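Local coordinates for YrrB protein (Bacillus subtilis, PDB 2Q7F) that is a monomeric TPR-repeat protein that could mediate complex formation among RNA sulfuration components, RNA processing components and aminoacyl-tRNA synthetases, at residues Ala97-Val102 against Asp112-Ala117; Asp126-Leu131 against Leu148-Glu153; Ala161-Gly166 against Ser180-Val185. All blocks are in the same frame, centred on the assembly; numbering follows the deposited sequence.

Contact 1: Ala97-Val102 against Asp112-Ala117; sequences AGNVYV and DMFEKA
Gly98 and Met113 mark the closest backbone approach between the helical segments 97-102 and 112-117, with their CA atoms 5.0 Å apart and the two axes running nearly antiparallel at 158°, 8.7 Å from each other at the closest point. Two side chains of the second segment straddle the glycine. Phe114 carries the larger share: its CG stands anti to the carbonyl carbon (chi1 -72°), which swings the ring across to the first helix, where one face lies over Gly98 CA. The ring corner CZ comes 3.7 Å from Gly98 C. A CB on the glycine would run into this ring, so the bare backbone is what lets the aromatic settle here. Val102 closes the same ring from its edge, with CG2 near the ring plane and 3.7 Å from Phe114 CE2. Met113 works beside it: its CB rests 3.6 Å from Gly98 CA, and its chain then bends back so that CG meets the Tyr101 ring at CD2 (3.8 Å) while SD reaches Ala97 CB at 4.1 Å. The contact is mostly apolar, though the backbone N of Asn99 also lies against Phe114 CZ. Beyond it, Phe114 also packs on Leu127 and Met130 of the next helix, 125-137, and Tyr101 lies against Leu77 of helix 73-86. A serine in place of Phe114 would probably open a gap over Gly98 and leave Val102 CG2 without the ring edge it packs on. Both segments belong to TPR 3, and the arrangement is consistent with the helix-turn-helix hairpin of a tetratricopeptide repeat, where a small residue in the first helix packs against the second.

Contact 2: Asp126-Leu131 against Leu148-Glu153; sequences DLFYML and LQRAVE
Phe128 has the most surface buried here, and it meets segment 148-153 at Ala151 and Arg150. Ala151 CB lies 4.2 Å from Phe128 CB and 4.4 Å from Tyr129 CB, and the small methyl lets the axes close to 8.0 Å at 146°. Leu148 is next in buried surface: it sets off away from segment 126-131, yet its branch returns to place CD2 4.5 Å from Tyr129 O, while its backbone N faces Phe128 O. The pairing of Phe128 with Ala151 is in keeping with the TPR hairpin, here TPR 4, which has an aromatic near the start of its first helix and a small residue late in its second.

Arg150 runs side by side with Phe128, pointing the same way. Its CB sits over one face of the ring and its CG comes 3.5 Å from Phe128 CD2, so methylenes do the packing. The arginine gets there with CG anti to its own backbone nitrogen (chi1 -166°) and a bend at the next bond. Its guanidinium plane is turned 66° from the ring, and NH1 donates to Glu153 OE1 at 2.7 Å, in the guanidinium plane, in a salt bridge within the helix. The Tyr129 ring runs on to helix 159-172, packing on Ala161, and its OH hydrogen-bonds Glu160.

Contact 3: Ala161-Gly166 against Ser180-Val185; sequences ARFQFG and SQFAAV
Gly166 meets the CE1-CZ side of the Phe182 ring obliquely at the tight end of this antiparallel helix pair (154°, axes 8.4 Å apart). Phe182 CZ comes 3.5 Å from Gly166 C, a closeness possible because the glycine carries no side chain to push the aromatic off. Phe182 starts away from segment 161-166, but with CG anti to the carbonyl carbon (chi1 -67°) its ring folds back toward the partner helix. There Phe163 meets it obliquely, CD1 4.1 Å from Phe182 CE1. Next to this pair, Val185 CG2 presses on the backbone at Phe163 N (3.7 Å) and on Arg162 CB. All these residues are buried, and Asn198 of helix 193-205 packs on both rings.

The other flank is more polar and looser on one side: Gln181 and Ala184 are partly exposed, while Arg162 and Phe165 opposite them stay buried. Arg162 reaches across here, crossing Gln181 at about a right angle; its CD rests 3.5 Å from Ala184 CB. NH1 donates to Gln181 OE1 at 2.8 Å, coming in on a lone pair in the carbonyl plane, though the bond is bent at hydrogen (132°) and OE1 is tilted from the guanidinium plane. Gln181 NE2 packs at the edge of the Phe165 ring, near its plane, 3.9 Å from CE2.

Both segments belong to TPR 5, where, as in many TPR hairpins, a small residue of the first helix lies next to an aromatic of the second. The chemistry divides accordingly: the aromatic half is van der Waals packing, whereas on the polar half Glu156 forms a salt bridge with Arg162 NH2 that probably offsets the charge of the buried guanidinium, and the neutral Gln181 adds a bent hydrogen bond across the hairpin.

In the fold
The three contacts follow one another along the chain, each the interface between the two helices of one hairpin, in TPR 3, 4 and 5. Centres of contacts 1 and 2 are 14 Å apart and those of contacts 2 and 3 12 Å; contacts 1 and 3, 25 Å apart, lie on opposite sides of the chain's centre without touching. Contact 2 bridges them. Phe114 CE2 meets Met130 CB at 3.5 Å on one side, and Gln149 CB meets Phe165 CZ at 3.4 Å on the other. Such arrays of hairpins usually present binding surfaces, but none of these contacts can be assigned to YrrB's unusual peptide-binding site.

Contact 1: Ala97-Val102 against Asp112-Ala117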
ATOM      1  N   ALA A  97      12.518  -4.591  -6.645  1.00 46.61           N
ATOM      2  CA  ALA A  97      13.190  -3.291  -6.550  1.00 46.82           C
ATOM      3  C   ALA A  97      12.284  -2.238  -5.926  1.00 47.25           C
ATOM      4  O   ALA A  97      12.755  -1.373  -5.193  1.00 47.16           O
ATOM      5  CB  ALA A  97      13.670  -2.822  -7.920  1.00 46.38           C
ATOM      6  N   GLY A  98      10.988  -2.323  -6.234  1.00 47.80           N
ATOM      7  CA  GLY A  98       9.985  -1.381  -5.728  1.00 48.14           C
ATOM      8  C   GLY A  98       9.892  -1.405  -4.219  1.00 48.63           C
ATOM      9  O   GLY A  98       9.889  -0.348  -3.575  1.00 48.27           O
ATOM     10  N   ASN A  99       9.842  -2.616  -3.658  1.00 48.94           N
ATOM     11  CA  ASN A  99       9.832  -2.794  -2.213  1.00 49.44           C
ATOM     12  C   ASN A  99      11.069  -2.191  -1.531  1.00 49.64           C
ATOM     13  O   ASN A  99      10.969  -1.626  -0.440  1.00 49.86           O
ATOM     14  CB  ASN A  99       9.657  -4.263  -1.850  1.00 49.44           C
ATOM     15  CG  ASN A  99       8.219  -4.727  -1.997  1.00 51.09           C
ATOM     16  OD1 ASN A  99       7.925  -5.741  -2.651  1.00 52.88           O
ATOM     17  ND2 ASN A  99       7.306  -3.982  -1.391  1.00 52.88           N
ATOM     18  N   VAL A 100      12.222  -2.292  -2.184  1.00 49.49           N
ATOM     19  CA  VAL A 100      13.445  -1.703  -1.649  1.00 49.89           C
ATOM     20  C   VAL A 100      13.281  -0.185  -1.582  1.00 50.15           C
ATOM     21  O   VAL A 100      13.611   0.445  -0.583  1.00 49.83           O
ATOM     22  CB  VAL A 100      14.685  -2.094  -2.500  1.00 50.02           C
ATOM     23  CG1 VAL A 100      15.947  -1.350  -2.030  1.00 49.04           C
ATOM     24  CG2 VAL A 100      14.904  -3.604  -2.447  1.00 49.10           C
ATOM     25  N   TYR A 101      12.737   0.377  -2.655  1.00 50.66           N
ATOM     26  CA  TYR A 101      12.479   1.795  -2.740  1.00 51.10           C
ATOM     27  C   TYR A 101      11.487   2.237  -1.675  1.00 51.19           C
ATOM     28  O   TYR A 101      11.598   3.344  -1.138  1.00 51.18           O
ATOM     29  CB  TYR A 101      12.002   2.168  -4.143  1.00 51.25           C
ATOM     30  CG  TYR A 101      13.137   2.348  -5.117  1.00 52.06           C
ATOM     31  CD1 TYR A 101      14.040   3.406  -4.977  1.00 53.50           C
ATOM     32  CD2 TYR A 101      13.316   1.472  -6.182  1.00 53.15           C
ATOM     33  CE1 TYR A 101      15.097   3.580  -5.876  1.00 53.89           C
ATOM     34  CE2 TYR A 101      14.380   1.636  -7.090  1.00 53.38           C
ATOM     35  CZ  TYR A 101      15.266   2.689  -6.927  1.00 53.16           C
ATOM     36  OH  TYR A 101      16.315   2.860  -7.813  1.00 53.01           O
ATOM     37  N   VAL A 102      10.532   1.365  -1.364  1.00 51.45           N
ATOM     38  CA  VAL A 102       9.540   1.655  -0.331  1.00 51.60           C
ATOM     39  C   VAL A 102      10.233   1.737   1.027  1.00 51.88           C
ATOM     40  O   VAL A 102      10.043   2.701   1.770  1.00 51.83           O
ATOM     41  CB  VAL A 102       8.381   0.619  -0.324  1.00 51.36           C
ATOM     42  CG1 VAL A 102       7.628   0.646   0.979  1.00 50.73           C
ATOM     43  CG2 VAL A 102       7.426   0.901  -1.463  1.00 51.34           C
ATOM     44  N   ASP A 112       7.248   4.299  -9.881  1.00 50.67           N
ATOM     45  CA  ASP A 112       7.822   3.963 -11.163  1.00 50.20           C
ATOM     46  C   ASP A 112       7.993   2.435 -11.272  1.00 49.33           C
ATOM     47  O   ASP A 112       7.524   1.829 -12.236  1.00 49.18           O
ATOM     48  CB  ASP A 112       9.137   4.728 -11.326  1.00 50.56           C
ATOM     49  CG  ASP A 112       9.669   4.688 -12.733  1.00 52.99           C
ATOM     50  OD1 ASP A 112      10.249   3.649 -13.126  1.00 55.81           O
ATOM     51  OD2 ASP A 112       9.537   5.707 -13.446  1.00 55.62           O
ATOM     52  N   MET A 113       8.613   1.816 -10.262  1.00 48.17           N
ATOM     53  CA  MET A 113       8.861   0.369 -10.268  1.00 46.87           C
ATOM     54  C   MET A 113       7.586  -0.455 -10.246  1.00 46.67           C
ATOM     55  O   MET A 113       7.469  -1.448 -10.989  1.00 46.38           O
ATOM     56  CB  MET A 113       9.764  -0.068  -9.099  1.00 46.74           C
ATOM     57  CG  MET A 113      11.266   0.305  -9.216  1.00 45.19           C
ATOM     58  SD  MET A 113      12.156  -0.258 -10.702  1.00 42.07           S
ATOM     59  CE  MET A 113      12.102   1.232 -11.710  1.00 41.02           C
ATOM     60  N   PHE A 114       6.637  -0.055  -9.399  1.00 46.15           N
ATOM     61  CA  PHE A 114       5.373  -0.791  -9.278  1.00 46.04           C
ATOM     62  C   PHE A 114       4.536  -0.712 -10.538  1.00 46.37           C
ATOM     63  O   PHE A 114       3.927  -1.694 -10.940  1.00 46.47           O
ATOM     64  CB  PHE A 114       4.562  -0.346  -8.065  1.00 45.56           C
ATOM     65  CG  PHE A 114       5.131  -0.800  -6.764  1.00 45.59           C
ATOM     66  CD1 PHE A 114       5.676  -2.080  -6.630  1.00 46.13           C
ATOM     67  CD2 PHE A 114       5.120   0.037  -5.657  1.00 46.07           C
ATOM     68  CE1 PHE A 114       6.222  -2.516  -5.410  1.00 45.65           C
ATOM     69  CE2 PHE A 114       5.658  -0.390  -4.437  1.00 46.25           C
ATOM     70  CZ  PHE A 114       6.208  -1.672  -4.317  1.00 45.45           C
ATOM     71  N   GLU A 115       4.505   0.460 -11.161  1.00 46.89           N
ATOM     72  CA  GLU A 115       3.758   0.615 -12.391  1.00 47.56           C
ATOM     73  C   GLU A 115       4.415  -0.180 -13.530  1.00 47.41           C
ATOM     74  O   GLU A 115       3.721  -0.704 -14.404  1.00 47.70           O
ATOM     75  CB  GLU A 115       3.564   2.097 -12.731  1.00 47.78           C
ATOM     76  CG  GLU A 115       2.199   2.386 -13.356  1.00 50.31           C
ATOM     77  CD  GLU A 115       1.640   3.760 -12.998  1.00 52.96           C
ATOM     78  OE1 GLU A 115       1.448   4.049 -11.799  1.00 54.18           O
ATOM     79  OE2 GLU A 115       1.376   4.553 -13.923  1.00 54.43           O
ATOM     80  N   LYS A 116       5.742  -0.296 -13.505  1.00 47.33           N
ATOM     81  CA  LYS A 116       6.449  -1.134 -14.481  1.00 46.98           C
ATOM     82  C   LYS A 116       6.157  -2.612 -14.255  1.00 46.76           C
ATOM     83  O   LYS A 116       6.036  -3.382 -15.217  1.00 46.72           O
ATOM     84  CB  LYS A 116       7.957  -0.879 -14.466  1.00 47.12           C
ATOM     85  CG  LYS A 116       8.393   0.453 -15.073  1.00 47.40           C
ATOM     86  CD  LYS A 116       9.891   0.469 -15.268  1.00 49.17           C
ATOM     87  CE  LYS A 116      10.457   1.863 -15.391  1.00 49.66           C
ATOM     88  NZ  LYS A 116       9.893   2.590 -16.549  1.00 51.97           N
ATOM     89  N   ALA A 117       6.033  -3.006 -12.989  1.00 46.42           N
ATOM     90  CA  ALA A 117       5.677  -4.381 -12.655  1.00 46.29           C
ATOM     91  C   ALA A 117       4.313  -4.692 -13.258  1.00 46.52           C
ATOM     92  O   ALA A 117       4.161  -5.647 -14.043  1.00 46.61           O
ATOM     93  CB  ALA A 117       5.677  -4.589 -11.150  1.00 45.91           C
TER

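Contact 2: Asp126-Leu131 against Leu148-Glu153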
ATOM      1  N   ASP A 126      -1.443  -7.654  -3.622  1.00 52.85           N
ATOM      2  CA  ASP A 126      -0.299  -6.995  -3.011  1.00 52.83           C
ATOM      3  C   ASP A 126       0.226  -5.839  -3.857  1.00 52.23           C
ATOM      4  O   ASP A 126       0.523  -4.759  -3.321  1.00 52.14           O
ATOM      5  CB  ASP A 126       0.815  -8.010  -2.758  1.00 53.25           C
ATOM      6  CG  ASP A 126       0.463  -8.993  -1.662  1.00 54.88           C
ATOM      7  OD1 ASP A 126       1.249  -9.938  -1.443  1.00 57.12           O
ATOM      8  OD2 ASP A 126      -0.596  -8.824  -1.017  1.00 56.43           O
ATOM      9  N   LEU A 127       0.328  -6.071  -5.169  1.00 51.04           N
ATOM     10  CA  LEU A 127       0.839  -5.062  -6.075  1.00 50.43           C
ATOM     11  C   LEU A 127      -0.086  -3.865  -6.162  1.00 50.18           C
ATOM     12  O   LEU A 127       0.378  -2.724  -6.097  1.00 49.83           O
ATOM     13  CB  LEU A 127       1.091  -5.621  -7.476  1.00 50.34           C
ATOM     14  CG  LEU A 127       1.450  -4.559  -8.536  1.00 50.51           C
ATOM     15  CD1 LEU A 127       2.821  -3.868  -8.283  1.00 49.17           C
ATOM     16  CD2 LEU A 127       1.383  -5.134  -9.944  1.00 50.40           C
ATOM     17  N   PHE A 128      -1.384  -4.119  -6.321  1.00 49.70           N
ATOM     18  CA  PHE A 128      -2.343  -3.029  -6.393  1.00 49.64           C
ATOM     19  C   PHE A 128      -2.326  -2.220  -5.098  1.00 49.54           C
ATOM     20  O   PHE A 128      -2.508  -0.995  -5.112  1.00 49.41           O
ATOM     21  CB  PHE A 128      -3.750  -3.541  -6.705  1.00 49.67           C
ATOM     22  CG  PHE A 128      -3.902  -4.095  -8.099  1.00 50.04           C
ATOM     23  CD1 PHE A 128      -3.366  -3.425  -9.197  1.00 50.26           C
ATOM     24  CD2 PHE A 128      -4.602  -5.285  -8.320  1.00 51.10           C
ATOM     25  CE1 PHE A 128      -3.502  -3.941 -10.490  1.00 50.20           C
ATOM     26  CE2 PHE A 128      -4.751  -5.807  -9.613  1.00 50.26           C
ATOM     27  CZ  PHE A 128      -4.200  -5.130 -10.697  1.00 50.20           C
ATOM     28  N   TYR A 129      -2.067  -2.914  -3.992  1.00 49.38           N
ATOM     29  CA  TYR A 129      -1.980  -2.288  -2.682  1.00 49.37           C
ATOM     30  C   TYR A 129      -0.760  -1.377  -2.575  1.00 49.11           C
ATOM     31  O   TYR A 129      -0.887  -0.201  -2.233  1.00 49.09           O
ATOM     32  CB  TYR A 129      -1.955  -3.339  -1.565  1.00 49.57           C
ATOM     33  CG  TYR A 129      -1.731  -2.733  -0.196  1.00 50.38           C
ATOM     34  CD1 TYR A 129      -2.768  -2.069   0.467  1.00 49.99           C
ATOM     35  CD2 TYR A 129      -0.479  -2.808   0.430  1.00 49.85           C
ATOM     36  CE1 TYR A 129      -2.569  -1.497   1.716  1.00 50.35           C
ATOM     37  CE2 TYR A 129      -0.275  -2.251   1.680  1.00 50.08           C
ATOM     38  CZ  TYR A 129      -1.326  -1.593   2.317  1.00 50.91           C
ATOM     39  OH  TYR A 129      -1.137  -1.023   3.559  1.00 51.90           O
ATOM     40  N   MET A 130       0.416  -1.928  -2.857  1.00 48.78           N
ATOM     41  CA  MET A 130       1.655  -1.167  -2.742  1.00 48.52           C
ATOM     42  C   MET A 130       1.610   0.049  -3.660  1.00 48.57           C
ATOM     43  O   MET A 130       2.025   1.150  -3.276  1.00 48.53           O
ATOM     44  CB  MET A 130       2.865  -2.047  -3.059  1.00 48.43           C
ATOM     45  CG  MET A 130       3.100  -3.192  -2.068  1.00 48.12           C
ATOM     46  SD  MET A 130       3.336  -2.667  -0.353  1.00 46.48           S
ATOM     47  CE  MET A 130       4.955  -1.894  -0.458  1.00 46.12           C
ATOM     48  N   LEU A 131       1.078  -0.148  -4.863  1.00 48.52           N
ATOM     49  CA  LEU A 131       0.941   0.941  -5.818  1.00 49.09           C
ATOM     50  C   LEU A 131      -0.073   1.965  -5.312  1.00 49.46           C
ATOM     51  O   LEU A 131       0.235   3.147  -5.238  1.00 49.69           O
ATOM     52  CB  LEU A 131       0.577   0.431  -7.218  1.00 48.84           C
ATOM     53  CG  LEU A 131       0.391   1.462  -8.334  1.00 48.87           C
ATOM     54  CD1 LEU A 131       1.596   2.425  -8.470  1.00 48.23           C
ATOM     55  CD2 LEU A 131       0.104   0.740  -9.654  1.00 48.79           C
ATOM     56  N   LEU A 148      -6.477   0.824  -5.487  1.00 49.64           N
ATOM     57  CA  LEU A 148      -6.965   0.546  -4.139  1.00 49.75           C
ATOM     58  C   LEU A 148      -8.326  -0.131  -4.167  1.00 49.89           C
ATOM     59  O   LEU A 148      -8.586  -1.031  -3.365  1.00 49.67           O
ATOM     60  CB  LEU A 148      -7.045   1.816  -3.297  1.00 49.41           C
ATOM     61  CG  LEU A 148      -5.732   2.295  -2.692  1.00 49.68           C
ATOM     62  CD1 LEU A 148      -5.970   3.572  -1.901  1.00 49.65           C
ATOM     63  CD2 LEU A 148      -5.086   1.219  -1.824  1.00 48.77           C
ATOM     64  N   GLN A 149      -9.185   0.310  -5.087  1.00 50.13           N
ATOM     65  CA  GLN A 149     -10.494  -0.307  -5.287  1.00 50.98           C
ATOM     66  C   GLN A 149     -10.308  -1.778  -5.601  1.00 50.88           C
ATOM     67  O   GLN A 149     -11.024  -2.637  -5.081  1.00 50.80           O
ATOM     68  CB  GLN A 149     -11.263   0.373  -6.434  1.00 50.97           C
ATOM     69  CG  GLN A 149     -12.689  -0.162  -6.617  1.00 51.74           C
ATOM     70  CD  GLN A 149     -13.465   0.550  -7.715  1.00 51.79           C
ATOM     71  OE1 GLN A 149     -13.129   0.449  -8.901  1.00 52.87           O
ATOM     72  NE2 GLN A 149     -14.519   1.263  -7.325  1.00 51.64           N
ATOM     73  N   ARG A 150      -9.324  -2.047  -6.450  1.00 51.03           N
ATOM     74  CA  ARG A 150      -9.068  -3.380  -6.938  1.00 51.36           C
ATOM     75  C   ARG A 150      -8.556  -4.295  -5.832  1.00 51.60           C
ATOM     76  O   ARG A 150      -9.034  -5.418  -5.699  1.00 51.70           O
ATOM     77  CB  ARG A 150      -8.101  -3.326  -8.116  1.00 51.29           C
ATOM     78  CG  ARG A 150      -8.015  -4.609  -8.919  1.00 51.92           C
ATOM     79  CD  ARG A 150      -9.377  -5.150  -9.319  1.00 51.30           C
ATOM     80  NE  ARG A 150      -9.228  -6.512  -9.797  1.00 51.90           N
ATOM     81  CZ  ARG A 150     -10.214  -7.394  -9.900  1.00 52.44           C
ATOM     82  NH1 ARG A 150     -11.454  -7.069  -9.553  1.00 52.16           N
ATOM     83  NH2 ARG A 150      -9.947  -8.612 -10.349  1.00 51.27           N
ATOM     84  N   ALA A 151      -7.603  -3.803  -5.037  1.00 51.79           N
ATOM     85  CA  ALA A 151      -7.040  -4.544  -3.901  1.00 52.15           C
ATOM     86  C   ALA A 151      -8.112  -5.035  -2.923  1.00 52.51           C
ATOM     87  O   ALA A 151      -8.022  -6.141  -2.393  1.00 52.26           O
ATOM     88  CB  ALA A 151      -6.013  -3.684  -3.160  1.00 52.09           C
ATOM     89  N   VAL A 152      -9.108  -4.190  -2.674  1.00 53.10           N
ATOM     90  CA  VAL A 152     -10.247  -4.567  -1.856  1.00 53.70           C
ATOM     91  C   VAL A 152     -10.998  -5.698  -2.553  1.00 54.43           C
ATOM     92  O   VAL A 152     -11.186  -6.759  -1.972  1.00 54.74           O
ATOM     93  CB  VAL A 152     -11.176  -3.365  -1.567  1.00 53.61           C
ATOM     94  CG1 VAL A 152     -12.434  -3.822  -0.836  1.00 53.08           C
ATOM     95  CG2 VAL A 152     -10.430  -2.309  -0.763  1.00 53.11           C
ATOM     96  N   GLU A 153     -11.389  -5.486  -3.806  1.00 55.18           N
ATOM     97  CA  GLU A 153     -12.094  -6.517  -4.575  1.00 56.14           C
ATOM     98  C   GLU A 153     -11.373  -7.860  -4.519  1.00 56.30           C
ATOM     99  O   GLU A 153     -11.984  -8.885  -4.212  1.00 56.47           O
ATOM    100  CB  GLU A 153     -12.289  -6.082  -6.028  1.00 55.96           C
ATOM    101  CG  GLU A 153     -13.249  -4.916  -6.190  1.00 56.70           C
ATOM    102  CD  GLU A 153     -13.302  -4.372  -7.610  1.00 57.24           C
ATOM    103  OE1 GLU A 153     -12.990  -5.120  -8.569  1.00 57.93           O
ATOM    104  OE2 GLU A 153     -13.669  -3.185  -7.763  1.00 59.11           O
TER

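Contact 3: Ala161-Gly166 against Ser180-Val185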
ATOM      1  N   ALA A 161      -5.985  -2.384   3.299  1.00 54.89           N
ATOM      2  CA  ALA A 161      -6.334  -1.874   1.978  1.00 54.20           C
ATOM      3  C   ALA A 161      -7.637  -1.109   2.043  1.00 53.74           C
ATOM      4  O   ALA A 161      -7.744  -0.000   1.527  1.00 54.05           O
ATOM      5  CB  ALA A 161      -6.446  -3.009   0.976  1.00 54.17           C
ATOM      6  N   ARG A 162      -8.626  -1.700   2.701  1.00 53.21           N
ATOM      7  CA  ARG A 162      -9.955  -1.119   2.750  1.00 52.67           C
ATOM      8  C   ARG A 162      -9.978   0.233   3.463  1.00 52.23           C
ATOM      9  O   ARG A 162     -10.716   1.136   3.065  1.00 52.04           O
ATOM     10  CB  ARG A 162     -10.935  -2.093   3.385  1.00 52.72           C
ATOM     11  CG  ARG A 162     -12.366  -1.745   3.096  1.00 53.37           C
ATOM     12  CD  ARG A 162     -13.306  -2.645   3.847  1.00 54.98           C
ATOM     13  NE  ARG A 162     -13.301  -3.986   3.277  1.00 56.06           N
ATOM     14  CZ  ARG A 162     -14.151  -4.414   2.349  1.00 55.61           C
ATOM     15  NH1 ARG A 162     -15.104  -3.616   1.875  1.00 55.08           N
ATOM     16  NH2 ARG A 162     -14.042  -5.650   1.900  1.00 55.18           N
ATOM     17  N   PHE A 163      -9.163   0.375   4.505  1.00 51.83           N
ATOM     18  CA  PHE A 163      -9.046   1.652   5.192  1.00 51.58           C
ATOM     19  C   PHE A 163      -8.397   2.720   4.302  1.00 51.54           C
ATOM     20  O   PHE A 163      -8.779   3.895   4.352  1.00 51.65           O
ATOM     21  CB  PHE A 163      -8.277   1.501   6.508  1.00 51.80           C
ATOM     22  CG  PHE A 163      -7.971   2.811   7.184  1.00 51.51           C
ATOM     23  CD1 PHE A 163      -8.995   3.622   7.661  1.00 51.19           C
ATOM     24  CD2 PHE A 163      -6.660   3.239   7.332  1.00 50.88           C
ATOM     25  CE1 PHE A 163      -8.706   4.841   8.268  1.00 51.49           C
ATOM     26  CE2 PHE A 163      -6.368   4.457   7.942  1.00 50.75           C
ATOM     27  CZ  PHE A 163      -7.389   5.257   8.409  1.00 50.61           C
ATOM     28  N   GLN A 164      -7.429   2.310   3.485  1.00 51.23           N
ATOM     29  CA  GLN A 164      -6.750   3.238   2.577  1.00 51.22           C
ATOM     30  C   GLN A 164      -7.647   3.669   1.416  1.00 50.89           C
ATOM     31  O   GLN A 164      -7.586   4.814   0.958  1.00 50.58           O
ATOM     32  CB  GLN A 164      -5.468   2.615   2.034  1.00 51.50           C
ATOM     33  CG  GLN A 164      -4.403   2.398   3.077  1.00 52.94           C
ATOM     34  CD  GLN A 164      -3.670   3.674   3.429  1.00 54.81           C
ATOM     35  OE1 GLN A 164      -3.283   3.879   4.580  1.00 56.00           O
ATOM     36  NE2 GLN A 164      -3.471   4.540   2.440  1.00 55.02           N
ATOM     37  N   PHE A 165      -8.469   2.738   0.938  1.00 50.78           N
ATOM     38  CA  PHE A 165      -9.456   3.035  -0.096  1.00 50.77           C
ATOM     39  C   PHE A 165     -10.475   4.051   0.439  1.00 50.90           C
ATOM     40  O   PHE A 165     -10.777   5.054  -0.219  1.00 50.58           O
ATOM     41  CB  PHE A 165     -10.131   1.739  -0.567  1.00 50.75           C
ATOM     42  CG  PHE A 165     -11.054   1.910  -1.745  1.00 50.23           C
ATOM     43  CD1 PHE A 165     -10.747   2.790  -2.781  1.00 49.96           C
ATOM     44  CD2 PHE A 165     -12.221   1.155  -1.833  1.00 50.19           C
ATOM     45  CE1 PHE A 165     -11.606   2.938  -3.878  1.00 51.02           C
ATOM     46  CE2 PHE A 165     -13.090   1.293  -2.927  1.00 50.94           C
ATOM     47  CZ  PHE A 165     -12.783   2.185  -3.953  1.00 50.35           C
ATOM     48  N   GLY A 166     -10.967   3.801   1.650  1.00 51.11           N
ATOM     49  CA  GLY A 166     -11.877   4.721   2.322  1.00 51.69           C
ATOM     50  C   GLY A 166     -11.381   6.155   2.290  1.00 52.15           C
ATOM     51  O   GLY A 166     -12.093   7.053   1.816  1.00 51.99           O
ATOM     52  N   SER A 180     -19.204   3.658   3.553  1.00 59.91           N
ATOM     53  CA  SER A 180     -19.393   2.244   3.230  1.00 59.75           C
ATOM     54  C   SER A 180     -18.155   1.444   3.611  1.00 59.27           C
ATOM     55  O   SER A 180     -18.250   0.435   4.314  1.00 59.12           O
ATOM     56  CB  SER A 180     -19.688   2.052   1.739  1.00 59.69           C
ATOM     57  OG  SER A 180     -20.870   2.728   1.369  1.00 60.47           O
ATOM     58  N   GLN A 181     -16.998   1.920   3.159  1.00 58.86           N
ATOM     59  CA  GLN A 181     -15.736   1.243   3.430  1.00 58.65           C
ATOM     60  C   GLN A 181     -15.297   1.368   4.893  1.00 58.45           C
ATOM     61  O   GLN A 181     -14.952   0.359   5.515  1.00 58.37           O
ATOM     62  CB  GLN A 181     -14.630   1.700   2.465  1.00 58.62           C
ATOM     63  CG  GLN A 181     -14.912   1.422   0.987  1.00 58.31           C
ATOM     64  CD  GLN A 181     -15.051  -0.057   0.658  1.00 58.86           C
ATOM     65  OE1 GLN A 181     -14.670  -0.925   1.444  1.00 58.71           O
ATOM     66  NE2 GLN A 181     -15.603  -0.350  -0.517  1.00 59.00           N
ATOM     67  N   PHE A 182     -15.333   2.581   5.448  1.00 58.30           N
ATOM     68  CA  PHE A 182     -14.993   2.781   6.869  1.00 58.37           C
ATOM     69  C   PHE A 182     -15.790   1.847   7.792  1.00 58.60           C
ATOM     70  O   PHE A 182     -15.244   1.327   8.770  1.00 58.63           O
ATOM     71  CB  PHE A 182     -15.187   4.238   7.315  1.00 58.12           C
ATOM     72  CG  PHE A 182     -14.232   5.220   6.680  1.00 58.12           C
ATOM     73  CD1 PHE A 182     -12.894   4.896   6.470  1.00 57.87           C
ATOM     74  CD2 PHE A 182     -14.671   6.493   6.317  1.00 58.20           C
ATOM     75  CE1 PHE A 182     -12.016   5.815   5.886  1.00 57.57           C
ATOM     76  CE2 PHE A 182     -13.800   7.415   5.737  1.00 57.71           C
ATOM     77  CZ  PHE A 182     -12.470   7.074   5.523  1.00 57.27           C
ATOM     78  N   ALA A 183     -17.069   1.639   7.467  1.00 58.93           N
ATOM     79  CA  ALA A 183     -17.954   0.760   8.240  1.00 59.40           C
ATOM     80  C   ALA A 183     -17.500  -0.694   8.195  1.00 59.78           C
ATOM     81  O   ALA A 183     -17.468  -1.373   9.223  1.00 59.83           O
ATOM     82  CB  ALA A 183     -19.389   0.884   7.762  1.00 59.11           C
ATOM     83  N   ALA A 184     -17.140  -1.165   7.004  1.00 60.48           N
ATOM     84  CA  ALA A 184     -16.666  -2.542   6.828  1.00 61.19           C
ATOM     85  C   ALA A 184     -15.371  -2.805   7.608  1.00 61.66           C
ATOM     86  O   ALA A 184     -15.181  -3.901   8.151  1.00 61.87           O
ATOM     87  CB  ALA A 184     -16.493  -2.866   5.349  1.00 61.05           C
ATOM     88  N   VAL A 185     -14.502  -1.792   7.669  1.00 62.14           N
ATOM     89  CA  VAL A 185     -13.275  -1.839   8.473  1.00 62.66           C
ATOM     90  C   VAL A 185     -13.619  -1.988   9.954  1.00 63.02           C
ATOM     91  O   VAL A 185     -12.960  -2.742  10.676  1.00 62.95           O
ATOM     92  CB  VAL A 185     -12.398  -0.574   8.258  1.00 62.86           C
ATOM     93  CG1 VAL A 185     -11.238  -0.515   9.264  1.00 62.70           C
ATOM     94  CG2 VAL A 185     -11.870  -0.521   6.821  1.00 63.03           C
TER